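Local coordinates for endo-1,4-beta-xylanase C (Paenibacillus barcinonensis, PDB 4XUR), which hydrolyses internal beta-1,4 linkages of xylan and is represented here by its second CBM22 module, a xylan-binding domain holding a xylo-oligosaccharide, at residues Pro62-Leu67 with Leu142-Glu147; Thr75-Phe80 with Glu127-Val132. All coordinates share one frame; numbering follows the deposited sequence.

Contact 1 (Pro62-Leu67 with Leu142-Glu147). With XYP (beta-D-xylopyranose), chain D.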
ATOM      1  N   PRO A  62      -0.893  -2.324  -4.486  1.00  9.34           N
ATOM      2  CA  PRO A  62      -0.722  -3.549  -3.684  1.00  8.69           C
ATOM      3  C   PRO A  62      -1.365  -3.381  -2.284  1.00  7.89           C
ATOM      4  O   PRO A  62      -1.154  -2.343  -1.667  1.00  7.97           O
ATOM      5  CB  PRO A  62       0.828  -3.652  -3.571  1.00  8.86           C
ATOM      6  CG  PRO A  62       1.284  -2.225  -3.611  1.00  9.15           C
ATOM      7  CD  PRO A  62       0.276  -1.444  -4.422  1.00  9.73           C
ATOM      8  N   LEU A  63      -2.096  -4.366  -1.854  1.00  7.81           N
ATOM      9  CA  LEU A  63      -2.806  -4.302  -0.558  1.00  7.18           C
ATOM     10  C   LEU A  63      -2.510  -5.562   0.237  1.00  7.39           C
ATOM     11  O   LEU A  63      -2.400  -6.658  -0.338  1.00  7.39           O
ATOM     12  CB  LEU A  63      -4.307  -4.229  -0.803  1.00  7.91           C
ATOM     13  CG  LEU A  63      -5.325  -4.278   0.345  1.00  7.57           C
ATOM     14  CD1 LEU A  63      -6.614  -3.517  -0.028  1.00  8.32           C
ATOM     15  CD2 LEU A  63      -5.771  -5.691   0.776  1.00  7.73           C
ATOM     16  N   VAL A  64      -2.477  -5.418   1.558  1.00  6.94           N
ATOM     17  CA  VAL A  64      -2.431  -6.532   2.500  1.00  7.69           C
ATOM     18  C   VAL A  64      -3.270  -6.294   3.765  1.00  6.41           C
ATOM     19  O   VAL A  64      -3.241  -5.209   4.369  1.00  6.55           O
ATOM     20  CB  VAL A  64      -0.928  -6.893   2.817  1.00  7.27           C
ATOM     21  CG1 VAL A  64      -0.191  -5.782   3.621  1.00  7.73           C
ATOM     22  CG2 VAL A  64      -0.841  -8.221   3.604  1.00  7.66           C
ATOM     23  N   GLU A  65      -3.997  -7.324   4.157  1.00  6.39           N
ATOM     24  CA  GLU A  65      -4.785  -7.349   5.408  1.00  6.34           C
ATOM     25  C   GLU A  65      -3.788  -7.323   6.587  1.00  6.00           C
ATOM     26  O   GLU A  65      -2.909  -8.221   6.687  1.00  6.05           O
ATOM     27  CB  GLU A  65      -5.658  -8.593   5.473  1.00  6.86           C
ATOM     28  CG  GLU A  65      -6.405  -8.751   6.790  1.00  7.15           C
ATOM     29  CD  GLU A  65      -7.459  -7.717   7.035  1.00  6.98           C
ATOM     30  OE1 GLU A  65      -8.468  -7.743   6.298  1.00  6.71           O
ATOM     31  OE2 GLU A  65      -7.333  -6.864   7.976  1.00  7.18           O
ATOM     32  N   VAL A  66      -3.942  -6.362   7.483  1.00  5.64           N
ATOM     33  CA  VAL A  66      -3.051  -6.330   8.665  1.00  5.63           C
ATOM     34  C   VAL A  66      -3.725  -6.355  10.057  1.00  5.91           C
ATOM     35  O   VAL A  66      -3.024  -6.375  11.056  1.00  5.82           O
ATOM     36  CB  VAL A  66      -2.075  -5.149   8.602  1.00  5.94           C
ATOM     37  CG1 VAL A  66      -1.137  -5.296   7.344  1.00  6.04           C
ATOM     38  CG2 VAL A  66      -2.808  -3.825   8.677  1.00  6.18           C
ATOM     39  N   LEU A  67      -5.030  -6.289  10.096  1.00  5.44           N
ATOM     40  CA  LEU A  67      -5.784  -6.325  11.388  1.00  5.75           C
ATOM     41  C   LEU A  67      -5.287  -7.473  12.312  1.00  5.31           C
ATOM     42  O   LEU A  67      -5.016  -7.211  13.460  1.00  5.60           O
ATOM     43  CB  LEU A  67      -7.244  -6.432  11.199  1.00  5.88           C
ATOM     44  CG  LEU A  67      -8.038  -6.149  12.486  1.00  5.85           C
ATOM     45  CD1 LEU A  67      -7.674  -4.794  13.138  1.00  5.85           C
ATOM     46  CD2 LEU A  67      -9.519  -6.146  12.153  1.00  6.28           C
ATOM     47  N   LEU A 142      -8.721  -4.393   8.242  1.00  7.61           N
ATOM     48  CA  LEU A 142      -7.967  -3.180   8.129  1.00  8.30           C
ATOM     49  C   LEU A 142      -6.728  -3.503   7.286  1.00  8.05           C
ATOM     50  O   LEU A 142      -5.808  -4.169   7.765  1.00  6.98           O
ATOM     51  CB  LEU A 142      -7.543  -2.673   9.529  1.00  8.08           C
ATOM     52  CG  LEU A 142      -6.847  -1.291   9.659  1.00  8.30           C
ATOM     53  CD1 LEU A 142      -7.120  -0.647  11.041  1.00  8.42           C
ATOM     54  CD2 LEU A 142      -5.370  -1.352   9.436  1.00  9.18           C
ATOM     55  N   ARG A 143      -6.713  -2.998   6.070  1.00  7.67           N
ATOM     56  CA  ARG A 143      -5.691  -3.408   5.092  1.00  7.77           C
ATOM     57  C   ARG A 143      -4.952  -2.194   4.655  1.00  7.99           C
ATOM     58  O   ARG A 143      -5.545  -1.162   4.271  1.00  7.05           O
ATOM     59  CB  ARG A 143      -6.367  -4.085   3.898  1.00  7.45           C
ATOM     60  CG  ARG A 143      -7.298  -5.217   4.238  1.00  8.24           C
ATOM     61  CD  ARG A 143      -8.748  -4.906   3.943  1.00  8.11           C
ATOM     62  NE  ARG A 143      -9.690  -5.919   4.508  1.00  9.08           N
ATOM     63  CZ  ARG A 143     -10.941  -6.102   4.167  1.00  9.68           C
ATOM     64  NH1 ARG A 143     -11.558  -5.386   3.238  1.00 10.26           N
ATOM     65  NH2 ARG A 143     -11.614  -7.080   4.756  1.00 10.04           N
ATOM     66  N   MET A 144      -3.645  -2.294   4.704  1.00  8.27           N
ATOM     67  CA  MET A 144      -2.813  -1.205   4.206  1.00  8.83           C
ATOM     68  C   MET A 144      -2.631  -1.349   2.699  1.00  8.96           C
ATOM     69  O   MET A 144      -2.536  -2.436   2.197  1.00  9.22           O
ATOM     70  CB  MET A 144      -1.491  -1.154   4.902  1.00 11.02           C
ATOM     71  CG  MET A 144      -0.560  -2.324   4.626  1.00 11.42           C
ATOM     72  SD  MET A 144       1.018  -2.033   5.453  1.00 15.91           S
ATOM     73  CE  MET A 144       1.582  -0.602   4.530  1.00 13.17           C
ATOM     74  N   TYR A 145      -2.559  -0.232   1.959  1.00  8.51           N
ATOM     75  CA  TYR A 145      -2.286  -0.311   0.543  1.00  8.40           C
ATOM     76  C   TYR A 145      -1.618   0.940   0.025  1.00  8.42           C
ATOM     77  O   TYR A 145      -1.646   1.980   0.728  1.00  8.13           O
ATOM     78  CB  TYR A 145      -3.557  -0.644  -0.283  1.00  8.61           C
ATOM     79  CG  TYR A 145      -4.653   0.375  -0.338  1.00  8.50           C
ATOM     80  CD1 TYR A 145      -5.604   0.411   0.665  1.00  8.25           C
ATOM     81  CD2 TYR A 145      -4.818   1.226  -1.448  1.00  8.38           C
ATOM     82  CE1 TYR A 145      -6.652   1.309   0.611  1.00  8.58           C
ATOM     83  CE2 TYR A 145      -5.863   2.142  -1.517  1.00  8.37           C
ATOM     84  CZ  TYR A 145      -6.792   2.151  -0.498  1.00  8.69           C
ATOM     85  OH  TYR A 145      -7.869   3.037  -0.523  1.00  9.51           O
ATOM     86  N   ALA A 146      -1.012   0.827  -1.163  1.00  8.32           N
ATOM     87  CA  ALA A 146      -0.461   2.012  -1.827  1.00  9.16           C
ATOM     88  C   ALA A 146      -1.224   2.297  -3.081  1.00  9.74           C
ATOM     89  O   ALA A 146      -1.703   1.403  -3.744  1.00  9.86           O
ATOM     90  CB  ALA A 146       1.029   1.795  -2.187  1.00  9.70           C
ATOM     91  N   GLU A 147      -1.271   3.594  -3.438  1.00  9.76           N
ATOM     92  CA  GLU A 147      -2.011   4.037  -4.619  1.00 10.31           C
ATOM     93  C   GLU A 147      -1.523   5.420  -5.037  1.00 10.47           C
ATOM     94  O   GLU A 147      -0.698   6.015  -4.402  1.00 10.19           O
ATOM     95  CB  GLU A 147      -3.486   4.107  -4.324  1.00  9.88           C
ATOM     96  CG  GLU A 147      -3.871   5.138  -3.256  1.00 10.19           C
ATOM     97  CD  GLU A 147      -5.345   5.162  -2.987  1.00 10.64           C
ATOM     98  OE1 GLU A 147      -6.175   4.743  -3.864  1.00 10.38           O
ATOM     99  OE2 GLU A 147      -5.706   5.621  -1.882  1.00  9.81           O
TER
HETATM  100  C1  XYP D   3     -10.956   4.546  -3.101  1.00 15.51           C
HETATM  101  C2  XYP D   3      -9.589   5.230  -3.117  1.00 15.36           C
HETATM  102  C3  XYP D   3      -9.341   6.044  -1.853  1.00 15.41           C
HETATM  103  C4  XYP D   3     -10.554   6.966  -1.584  1.00 16.28           C
HETATM  104  C5  XYP D   3     -11.872   6.188  -1.651  1.00 14.96           C
HETATM  105  O2  XYP D   3      -8.570   4.240  -3.186  1.00 13.13           O
HETATM  106  O3  XYP D   3      -8.185   6.834  -1.979  1.00 16.47           O
HETATM  107  O4  XYP D   3     -10.376   7.516  -0.258  1.00 16.45           O
HETATM  108  O5  XYP D   3     -12.001   5.559  -2.909  1.00 17.65           O
HETATM  109  O   HOH W   1     -11.025  -9.054   6.922  1.00 14.66           O

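Contact 2 (Thr75-Phe80 with Glu127-Val132)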
ATOM      1  N   THR A  75      -2.452   2.450  18.881  1.00  9.18           N
ATOM      2  CA  THR A  75      -1.838   3.270  17.846  1.00  9.38           C
ATOM      3  C   THR A  75      -0.513   2.541  17.427  1.00  9.53           C
ATOM      4  O   THR A  75       0.248   2.022  18.284  1.00  9.25           O
ATOM      5  CB  THR A  75      -1.512   4.660  18.397  1.00  9.11           C
ATOM      6  OG1 THR A  75      -2.736   5.265  18.814  1.00 10.68           O
ATOM      7  CG2 THR A  75      -0.833   5.532  17.369  1.00  9.46           C
ATOM      8  N   VAL A  76      -0.296   2.429  16.140  1.00  9.19           N
ATOM      9  CA  VAL A  76       0.836   1.769  15.588  1.00  9.15           C
ATOM     10  C   VAL A  76       1.510   2.690  14.551  1.00  9.54           C
ATOM     11  O   VAL A  76       0.920   3.637  14.109  1.00  9.98           O
ATOM     12  CB  VAL A  76       0.489   0.371  15.030  1.00  8.76           C
ATOM     13  CG1 VAL A  76      -0.055  -0.524  16.109  1.00  9.41           C
ATOM     14  CG2 VAL A  76      -0.530   0.435  13.887  1.00  8.69           C
ATOM     15  N   HIS A  77       2.777   2.401  14.220  1.00  9.81           N
ATOM     16  CA  HIS A  77       3.486   3.167  13.199  1.00 10.09           C
ATOM     17  C   HIS A  77       3.667   2.316  11.958  1.00 10.13           C
ATOM     18  O   HIS A  77       4.175   1.208  12.066  1.00 10.08           O
ATOM     19  CB  HIS A  77       4.848   3.639  13.716  1.00 10.37           C
ATOM     20  CG  HIS A  77       5.468   4.699  12.859  1.00 10.36           C
ATOM     21  ND1 HIS A  77       4.970   5.969  12.782  1.00 12.32           N
ATOM     22  CD2 HIS A  77       6.566   4.670  12.055  1.00 12.13           C
ATOM     23  CE1 HIS A  77       5.721   6.696  11.956  1.00 11.92           C
ATOM     24  NE2 HIS A  77       6.691   5.928  11.507  1.00 12.00           N
ATOM     25  N   ILE A  78       3.187   2.816  10.820  1.00 10.21           N
ATOM     26  CA  ILE A  78       3.358   2.116   9.545  1.00 10.47           C
ATOM     27  C   ILE A  78       4.303   2.875   8.647  1.00 10.97           C
ATOM     28  O   ILE A  78       4.184   4.108   8.452  1.00 10.02           O
ATOM     29  CB  ILE A  78       2.037   1.901   8.795  1.00 11.16           C
ATOM     30  CG1 ILE A  78       1.059   1.171   9.671  1.00 12.65           C
ATOM     31  CG2 ILE A  78       2.297   1.149   7.501  1.00 11.92           C
ATOM     32  CD1 ILE A  78      -0.137   0.550   8.923  1.00 13.04           C
ATOM     33  N   SER A  79       5.176   2.128   8.034  1.00 11.45           N
ATOM     34  CA  SER A  79       6.082   2.673   6.976  1.00 11.00           C
ATOM     35  C   SER A  79       6.316   1.717   5.840  1.00 11.66           C
ATOM     36  O   SER A  79       6.111   0.517   5.943  1.00 11.54           O
ATOM     37  CB  SER A  79       7.417   3.021   7.596  1.00 11.76           C
ATOM     38  OG  SER A  79       8.074   1.841   8.111  1.00 11.75           O
ATOM     39  N   PHE A  80       6.737   2.294   4.691  1.00 11.56           N
ATOM     40  CA  PHE A  80       7.169   1.508   3.525  1.00 11.14           C
ATOM     41  C   PHE A  80       7.927   2.389   2.566  1.00 11.43           C
ATOM     42  O   PHE A  80       7.817   3.578   2.639  1.00 11.70           O
ATOM     43  CB  PHE A  80       6.009   0.797   2.809  1.00  9.78           C
ATOM     44  CG  PHE A  80       5.040   1.679   2.063  1.00 11.38           C
ATOM     45  CD1 PHE A  80       3.880   2.161   2.687  1.00 10.61           C
ATOM     46  CD2 PHE A  80       5.199   1.931   0.684  1.00 10.70           C
ATOM     47  CE1 PHE A  80       2.923   2.888   1.967  1.00 10.80           C
ATOM     48  CE2 PHE A  80       4.274   2.674  -0.022  1.00 11.03           C
ATOM     49  CZ  PHE A  80       3.135   3.143   0.622  1.00 10.64           C
ATOM     50  N   GLU A 127       5.461   7.165   5.619  1.00 11.93           N
ATOM     51  CA  GLU A 127       5.216   6.716   6.979  1.00 12.49           C
ATOM     52  C   GLU A 127       4.218   7.592   7.733  1.00 12.05           C
ATOM     53  O   GLU A 127       4.088   8.785   7.503  1.00 10.73           O
ATOM     54  CB  GLU A 127       6.537   6.609   7.722  1.00 13.43           C
ATOM     55  CG  GLU A 127       7.137   7.967   8.128  1.00 14.10           C
ATOM     56  CD  GLU A 127       8.427   7.796   8.920  1.00 15.67           C
ATOM     57  OE1 GLU A 127       8.558   6.791   9.680  1.00 17.28           O
ATOM     58  OE2 GLU A 127       9.317   8.655   8.804  1.00 16.18           O
ATOM     59  N   ALA A 128       3.490   6.963   8.673  1.00 10.14           N
ATOM     60  CA  ALA A 128       2.659   7.690   9.637  1.00 10.47           C
ATOM     61  C   ALA A 128       2.288   6.797  10.810  1.00  9.30           C
ATOM     62  O   ALA A 128       2.339   5.562  10.719  1.00 10.64           O
ATOM     63  CB  ALA A 128       1.392   8.211   8.987  1.00 10.26           C
ATOM     64  N   ASP A 129       1.899   7.419  11.907  1.00  8.43           N
ATOM     65  CA  ASP A 129       1.088   6.683  12.960  1.00  9.25           C
ATOM     66  C   ASP A 129      -0.322   6.489  12.409  1.00  8.85           C
ATOM     67  O   ASP A 129      -0.940   7.396  11.826  1.00  8.98           O
ATOM     68  CB  ASP A 129       1.007   7.463  14.262  1.00  9.48           C
ATOM     69  CG  ASP A 129       2.242   7.374  15.137  1.00  9.81           C
ATOM     70  OD1 ASP A 129       3.257   6.759  14.796  1.00 10.65           O
ATOM     71  OD2 ASP A 129       2.145   7.942  16.243  1.00 10.76           O
ATOM     72  N   ILE A 130      -0.888   5.322  12.691  1.00  8.06           N
ATOM     73  CA  ILE A 130      -2.351   5.148  12.477  1.00  9.05           C
ATOM     74  C   ILE A 130      -3.012   4.584  13.740  1.00  8.62           C
ATOM     75  O   ILE A 130      -2.369   3.931  14.578  1.00  9.80           O
ATOM     76  CB  ILE A 130      -2.635   4.217  11.304  1.00  9.85           C
ATOM     77  CG1 ILE A 130      -2.123   2.803  11.550  1.00 10.96           C
ATOM     78  CG2 ILE A 130      -2.076   4.798  10.045  1.00  9.80           C
ATOM     79  CD1 ILE A 130      -3.081   1.708  11.128  1.00 11.55           C
ATOM     80  N   ILE A 131      -4.324   4.821  13.830  1.00  8.25           N
ATOM     81  CA  ILE A 131      -5.145   4.319  14.919  1.00  8.35           C
ATOM     82  C   ILE A 131      -5.847   3.056  14.369  1.00  7.38           C
ATOM     83  O   ILE A 131      -6.422   3.047  13.263  1.00  8.31           O
ATOM     84  CB  ILE A 131      -6.175   5.449  15.313  1.00  8.16           C
ATOM     85  CG1 ILE A 131      -5.451   6.502  16.099  1.00  8.34           C
ATOM     86  CG2 ILE A 131      -7.383   4.890  16.091  1.00  9.05           C
ATOM     87  CD1 ILE A 131      -6.086   7.853  16.024  1.00  8.55           C
ATOM     88  N   VAL A 132      -5.827   2.007  15.178  1.00  7.83           N
ATOM     89  CA  VAL A 132      -6.586   0.805  14.920  1.00  7.81           C
ATOM     90  C   VAL A 132      -7.895   1.006  15.697  1.00  7.30           C
ATOM     91  O   VAL A 132      -7.819   1.120  16.938  1.00  7.22           O
ATOM     92  CB  VAL A 132      -5.806  -0.445  15.435  1.00  8.38           C
ATOM     93  CG1 VAL A 132      -6.475  -1.705  15.034  1.00  8.71           C
ATOM     94  CG2 VAL A 132      -4.396  -0.447  14.819  1.00  8.49           C
TER

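Contact 1 (Pro62-Leu67 with Leu142-Glu147)
E65 and R143 face each other on the sugar-binding sheet of a CBM22 beta-sandwich, where the edge strand 63-65 runs antiparallel to strand 139-147. The pair is a non-hydrogen-bonded one, and a salt bridge joins its side chains. R143 NE gives a nearly straight bond to E65 OE1 at 2.8 Å. E65 OE1 lies in the guanidinium plane, but NE meets it from above the carboxylate plane; the two flat groups stand 79° apart. A water links E65 OE1 to R143 NH2. The E65 chain leaves with CG anti to the backbone N and then bends at chi2 (67°), which swings the carboxylate back over the end of the strand pair. There OE2 accepts the backbone N of L142 at 2.8 Å on its syn side and the N of L67 at 3.2 Å through its anti lone pair. With an alanine here in place of E65, R143 NE would probably lose its mate and the L142 and L67 amides their shared acceptor. R143 also forms salt bridges with E98 and E100 on strand 90-101.

Further along, L63 CB packs on Y145 CB at 3.7 Å. On the other face V64 and M144 run alongside each other, with V64 CG1 3.6 Å from M144 CG. V66 CG2 meets L142 CD2 at the same distance. Y145 OH donates to xylose O2 at 3.0 Å, and that hydroxyl donates to E147 OE1. E147 OE2 accepts from xylose O3 at 2.8 Å, so E147 grips two neighbouring hydroxyls. R31 makes a cation-pi contact with Y145. The arrangement is that of a carbohydrate-binding beta-sandwich, with strand 139-147 carrying sugar-binding side chains on one face and core residues on the other.

Contact 2 (Thr75-Phe80 with Glu127-Val132)
A chi1 of -166° sets the H77 ring opposite its own amide nitrogen, and a chi2 of 70° turns it, which lays the imidazole across strand 124-131 between D129 and E127. The two strands are antiparallel neighbours in the second sheet of the beta-sandwich. H77 ND1 donates to D129 OD1 at 2.8 Å, on the anti side of that carboxylate. H77 NE2 donates to E127 OE1, also at 2.8 Å and almost straight at 175°. Both oxygens sit at the ring edge, so the two bonds fix the ring's rotation. With both ring nitrogens donating between two carboxylates, the imidazole is probably held in its charged form.

Backbone bonds pair V76 with I130 and I78 with A128. The face with V76, I78 and I130 is apolar and turns inward. V76 CG2 touches I130 CG1 at 3.7 Å, and I78 CD1 meets I130 CD1 at 3.9 Å. F113 of strand 109-119 packs on I78, A128 and I130 from the other sheet. On the outer face S79 CB rests on E127 CB. At the far end of the pair, T75 CG2 lies 4.0 Å from D129 OD2.

Contact 1 is a buried contact near the centre of the domain; contact 2 is only partly buried and lies farther out. Each joins two antiparallel strands, but in different sheets of the sandwich. Their inner faces meet: M144 CE packs on I78 CG2 at 3.5 Å, and A146 CB on F80 CZ at 3.8 Å. Beyond the strand ends, L67 CD1 meets V132 CG1 at 3.8 Å. Both strands of contact 2 fall between the two strands of contact 1 in the sequence. The outward faces differ in chemistry. That of 142-147 serves the glycan and holds an arginine-glutamate bridge, whereas that of 75-80 with 127-132 carries a histidine held between acidic side chains.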